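Local coordinates for SusD superfamily protein (Bacteroides vulgatus, PDB 3MYV), which probably binds polysaccharides at the outer membrane for uptake by the bacterium, as a member of the SusD family, at residues A[152-157]-A[439-444]; A[284-289]-A[387-392]. One frame throughout, in Å; residues are numbered along the deposited sequence.

Contact 1 of 2, residues A[152-157]-A[439-444]; sequences YENPPR and FIFSPE
Asn154 and Ser442 are the residues whose CA atoms come nearest across the two segments, with Asn154 CA 7.2 Å from Ser442 CA. Segment 152-157 has no regular secondary structure, whereas 439-444 runs from a short, weakly bonded helix into a turn. No direct hydrogen bond crosses between the segments, which together bury 106 Å², so a few side-chain atoms and one water carry the contact.

The Asn154 side chain comes down on the start of the Phe441 side chain. Its OD1 lies 3.6 Å from Phe441 CB, and its amide carbon CG is 3.9 Å from that same CB, so the contact is with the methylene, Phe441 CG being more distant from OD1. The amide and the phenyl ring are turned almost parallel, 5° apart, yet they do not stack: OD1 stands obliquely to the ring, which swings outward from the junction. In Asn154, CG sits beside the backbone N (chi1 -57°), and this directs the amide toward Phe441 while CB remains next to the serine. Asn154 CB touches Ser442 OG at 3.7 Å.

A water supplies the polar link. It donates to Asn154 O at 2.8 Å and also hydrogen-bonds Ser442 OG at 2.8 Å. The angle at the water between its two partners is about 108°, close to tetrahedral, and it spans a gap of 4.5 Å from Asn154 O to Ser442 OG.

At the periphery of the molecule, the contact brings the loop between strands 140-143 and 157-159 against helix 438-441 and the turn that follows. Beside it, Arg157 bonds Gly141 O in strand 140-143 and, in the C-terminal tail beyond the turn, Glu446 O and Asn448 OD1.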
# COMPACT_ATOMS: atom_id res chain seq x y z
N TYR A 152 11.57 -5.81 29.25
CA TYR A 152 11.08 -4.52 29.80
C TYR A 152 11.57 -3.26 29.08
O TYR A 152 11.54 -2.14 29.64
CB TYR A 152 11.42 -4.45 31.29
CG TYR A 152 10.91 -5.62 32.08
CD1 TYR A 152 9.53 -5.83 32.25
CD2 TYR A 152 11.78 -6.54 32.62
CE1 TYR A 152 9.07 -6.90 32.96
CE2 TYR A 152 11.32 -7.63 33.33
CZ TYR A 152 9.97 -7.81 33.50
OH TYR A 152 9.53 -8.89 34.21
N GLU A 153 12.03 -3.46 27.84
CA GLU A 153 12.49 -2.39 26.96
C GLU A 153 11.28 -1.77 26.25
O GLU A 153 10.40 -2.48 25.75
CB GLU A 153 13.44 -2.96 25.90
CG GLU A 153 14.02 -1.94 24.94
CD GLU A 153 14.68 -2.57 23.73
OE1 GLU A 153 15.04 -3.77 23.76
OE2 GLU A 153 14.83 -1.84 22.74
N ASN A 154 11.27 -0.44 26.17
CA ASN A 154 10.25 0.29 25.42
C ASN A 154 10.99 1.15 24.40
O ASN A 154 11.51 2.20 24.77
CB ASN A 154 9.42 1.17 26.35
CG ASN A 154 8.77 0.37 27.45
OD1 ASN A 154 9.11 0.53 28.62
ND2 ASN A 154 7.90 -0.54 27.07
N PRO A 155 11.10 0.67 23.16
CA PRO A 155 11.92 1.41 22.20
C PRO A 155 11.44 2.84 21.99
O PRO A 155 10.23 3.07 21.95
CB PRO A 155 11.79 0.61 20.91
CG PRO A 155 11.37 -0.76 21.33
CD PRO A 155 10.56 -0.58 22.58
N PRO A 156 12.36 3.79 21.87
CA PRO A 156 11.94 5.16 21.66
C PRO A 156 11.52 5.34 20.19
O PRO A 156 11.71 4.45 19.39
CB PRO A 156 13.22 5.95 21.95
CG PRO A 156 14.31 5.02 21.47
CD PRO A 156 13.83 3.69 21.96
N ARG A 157 11.03 6.52 19.85
CA ARG A 157 10.83 6.87 18.46
C ARG A 157 12.20 7.05 17.82
O ARG A 157 13.11 7.59 18.43
CB ARG A 157 10.00 8.13 18.34
CG ARG A 157 8.58 8.00 18.87
CD ARG A 157 7.79 9.27 18.68
NE ARG A 157 7.45 9.49 17.28
CZ ARG A 157 6.78 10.54 16.80
NH1 ARG A 157 6.39 11.56 17.57
NH2 ARG A 157 6.51 10.57 15.51
N PHE A 439 2.46 6.77 26.39
CA PHE A 439 3.05 7.67 27.39
C PHE A 439 3.03 7.13 28.83
O PHE A 439 3.65 7.72 29.72
CB PHE A 439 2.45 9.09 27.27
CG PHE A 439 2.54 9.62 25.87
CD1 PHE A 439 3.77 9.91 25.31
CD2 PHE A 439 1.41 9.76 25.09
CE1 PHE A 439 3.87 10.37 24.01
CE2 PHE A 439 1.50 10.24 23.78
CZ PHE A 439 2.73 10.52 23.23
N ILE A 440 2.36 5.99 29.04
CA ILE A 440 2.34 5.32 30.35
C ILE A 440 3.77 4.91 30.71
O ILE A 440 4.30 5.32 31.76
CB ILE A 440 1.37 4.09 30.32
CG1 ILE A 440 -0.09 4.56 30.16
CG2 ILE A 440 1.55 3.21 31.60
CD1 ILE A 440 -1.11 3.42 30.02
N PHE A 441 4.44 4.18 29.82
CA PHE A 441 5.81 3.71 30.09
C PHE A 441 6.89 4.65 29.56
O PHE A 441 8.02 4.59 30.01
CB PHE A 441 6.04 2.29 29.49
CG PHE A 441 5.28 1.20 30.19
CD1 PHE A 441 5.43 1.00 31.56
CD2 PHE A 441 4.42 0.39 29.50
CE1 PHE A 441 4.72 0.00 32.21
CE2 PHE A 441 3.70 -0.61 30.15
CZ PHE A 441 3.85 -0.79 31.51
N SER A 442 6.53 5.51 28.60
CA SER A 442 7.47 6.46 28.00
C SER A 442 6.89 7.90 28.00
O SER A 442 6.53 8.46 26.96
CB SER A 442 7.80 6.02 26.58
OG SER A 442 8.15 4.63 26.51
N PRO A 443 6.77 8.50 29.20
CA PRO A 443 6.18 9.83 29.34
C PRO A 443 6.92 10.95 28.60
O PRO A 443 6.31 11.97 28.30
CB PRO A 443 6.19 10.07 30.85
CG PRO A 443 7.17 9.10 31.39
CD PRO A 443 7.12 7.92 30.50
N GLU A 444 8.20 10.76 28.31
CA GLU A 444 8.97 11.78 27.61
C GLU A 444 9.02 11.58 26.09
O GLU A 444 9.59 12.37 25.38
CB GLU A 444 10.38 11.88 28.20
CG GLU A 444 10.40 12.13 29.72
CD GLU A 444 9.53 13.29 30.16
OE1 GLU A 444 9.65 14.40 29.58
OE2 GLU A 444 8.72 13.11 31.09
O HOH W 1 10.53 4.77 25.06

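Contact 2 of 2, residues A[284-289]-A[387-392]; sequences AEQMLA and RSKELV
Gln286 and Ser388 make the direct hydrogen bond of this contact: Gln286 NE2 donates to Ser388 OG over 3.0 Å. The bond is nearly straight, 173° at the hydrogen, and OG lies close to the amide plane. Gln286 CG points away from its backbone N (chi1 167°), and the extended chain beyond carries the amide across the gap. Ser388 OG has a further partner in Asp47 OD2, so the hydroxyl links the glutamine to a carboxylate.

A second polar link runs through water, which accepts from Lys389 NZ at 2.9 Å and donates to Gln286 O at 3.0 Å, tying the ammonium group to the backbone of the other helix.

Van der Waals contact falls on the lysine stem. Lys389 CG is 4.1 Å from Gln286 CD, and in one of two modelled conformers of selenomethionine Met287 it lies 3.7 Å from Met287 SE, a contact that is therefore less certain.

The short helix segments 284-288 and 387-391 cross at -88° with axes 11.1 Å apart. Long side chains therefore bridge a near-perpendicular helix pair, an interhelical junction within the largely helical SusD fold.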
# COMPACT_ATOMS: atom_id res chain seq x y z
N ALA A 284 -14.30 10.55 -11.26
CA ALA A 284 -15.33 10.09 -12.17
C ALA A 284 -15.28 10.89 -13.47
O ALA A 284 -15.29 10.32 -14.56
CB ALA A 284 -16.68 10.20 -11.52
N GLU A 285 -15.20 12.21 -13.34
CA GLU A 285 -15.09 13.09 -14.52
C GLU A 285 -13.83 12.88 -15.36
O GLU A 285 -13.93 12.90 -16.58
CB GLU A 285 -15.18 14.56 -14.12
CG GLU A 285 -16.56 14.93 -13.71
CD GLU A 285 -16.70 16.38 -13.25
OE1 GLU A 285 -15.69 17.12 -13.14
OE2 GLU A 285 -17.85 16.74 -12.99
N GLN A 286 -12.68 12.71 -14.70
CA GLN A 286 -11.39 12.33 -15.32
C GLN A 286 -11.63 11.11 -16.25
O GLN A 286 -11.30 11.14 -17.45
CB GLN A 286 -10.30 12.05 -14.20
CG GLN A 286 -8.90 11.31 -14.56
CD GLN A 286 -7.82 11.22 -13.37
OE1 GLN A 286 -6.75 11.81 -13.46
NE2 GLN A 286 -8.09 10.41 -12.32
N MSE A 287 -12.28 10.08 -15.71
CA MSE A 287 -12.41 8.79 -16.42
C MSE A 287 -13.50 8.81 -17.49
O MSE A 287 -13.32 8.25 -18.59
CB MSE A 287 -12.74 7.63 -15.46
CG MSE A 287 -11.64 7.17 -14.51
SE MSE A 287 -9.83 7.40 -15.11
CE MSE A 287 -9.70 6.01 -16.44
N LEU A 288 -14.63 9.42 -17.18
CA LEU A 288 -15.79 9.35 -18.10
C LEU A 288 -15.61 10.28 -19.30
O LEU A 288 -16.23 10.07 -20.33
CB LEU A 288 -17.10 9.59 -17.35
CG LEU A 288 -17.31 8.54 -16.23
CD1 LEU A 288 -18.59 8.84 -15.46
CD2 LEU A 288 -17.29 7.06 -16.74
N ALA A 289 -14.71 11.25 -19.20
CA ALA A 289 -14.29 12.03 -20.36
C ALA A 289 -13.50 11.19 -21.38
O ALA A 289 -13.32 11.63 -22.51
CB ALA A 289 -13.47 13.25 -19.94
N ARG A 387 -0.88 7.23 -12.21
CA ARG A 387 -1.04 6.54 -10.94
C ARG A 387 -2.45 6.69 -10.39
O ARG A 387 -3.02 5.73 -9.91
CB ARG A 387 -0.05 7.04 -9.89
CG ARG A 387 1.39 6.61 -10.08
CD ARG A 387 2.28 7.33 -9.07
NE ARG A 387 3.58 6.68 -8.90
CZ ARG A 387 3.79 5.59 -8.17
NH1 ARG A 387 2.81 4.99 -7.49
NH2 ARG A 387 5.01 5.07 -8.12
N SER A 388 -2.99 7.92 -10.43
CA SER A 388 -4.36 8.17 -10.01
C SER A 388 -5.34 7.20 -10.70
O SER A 388 -6.17 6.56 -10.06
CB SER A 388 -4.75 9.59 -10.35
OG SER A 388 -6.11 9.80 -10.14
N LYS A 389 -5.23 7.14 -12.03
CA LYS A 389 -6.09 6.30 -12.86
C LYS A 389 -5.96 4.83 -12.54
O LYS A 389 -6.95 4.11 -12.35
CB LYS A 389 -5.76 6.49 -14.35
CG LYS A 389 -6.14 7.85 -14.96
CD LYS A 389 -5.77 7.93 -16.43
CE LYS A 389 -5.82 9.38 -16.94
NZ LYS A 389 -5.84 9.52 -18.44
N GLU A 390 -4.71 4.39 -12.46
CA GLU A 390 -4.40 2.97 -12.36
C GLU A 390 -4.62 2.38 -10.97
O GLU A 390 -5.05 1.25 -10.84
CB GLU A 390 -2.95 2.73 -12.74
CG GLU A 390 -2.55 1.25 -12.80
CD GLU A 390 -3.35 0.46 -13.83
OE1 GLU A 390 -3.49 0.93 -15.00
OE2 GLU A 390 -3.85 -0.65 -13.48
N LEU A 391 -4.30 3.15 -9.93
CA LEU A 391 -4.14 2.58 -8.58
C LEU A 391 -5.25 3.01 -7.61
O LEU A 391 -5.13 2.78 -6.40
CB LEU A 391 -2.74 2.93 -8.02
CG LEU A 391 -1.55 2.39 -8.82
CD1 LEU A 391 -0.20 2.96 -8.29
CD2 LEU A 391 -1.51 0.86 -8.76
N VAL A 392 -6.33 3.60 -8.14
CA VAL A 392 -7.49 3.96 -7.33
C VAL A 392 -7.98 2.74 -6.55
O VAL A 392 -8.09 1.63 -7.08
CB VAL A 392 -8.62 4.59 -8.19
CG1 VAL A 392 -9.35 3.53 -9.09
CG2 VAL A 392 -9.62 5.33 -7.28
O HOH W 2 -8.67 9.94 -18.26

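Contacts 1 and 2 lie on opposite sides of the chain's centre, with their own centres 44 Å apart and their nearest atoms about 24 Å apart. They share no helix or strand. Along the sequence the order is 152-157, 284-289, 387-392, 439-444, so contact 2 forms wholly within the long stretch whose ends contact 1 brings together. Contact 1 pairs a loop of the N-terminal family region with a turn near the C terminus, at the surface; contact 2 joins helices 281-288 and 380-391, both of the SusD family region, nearer the interior. One thus connects the two sequence families, the other works within one of them.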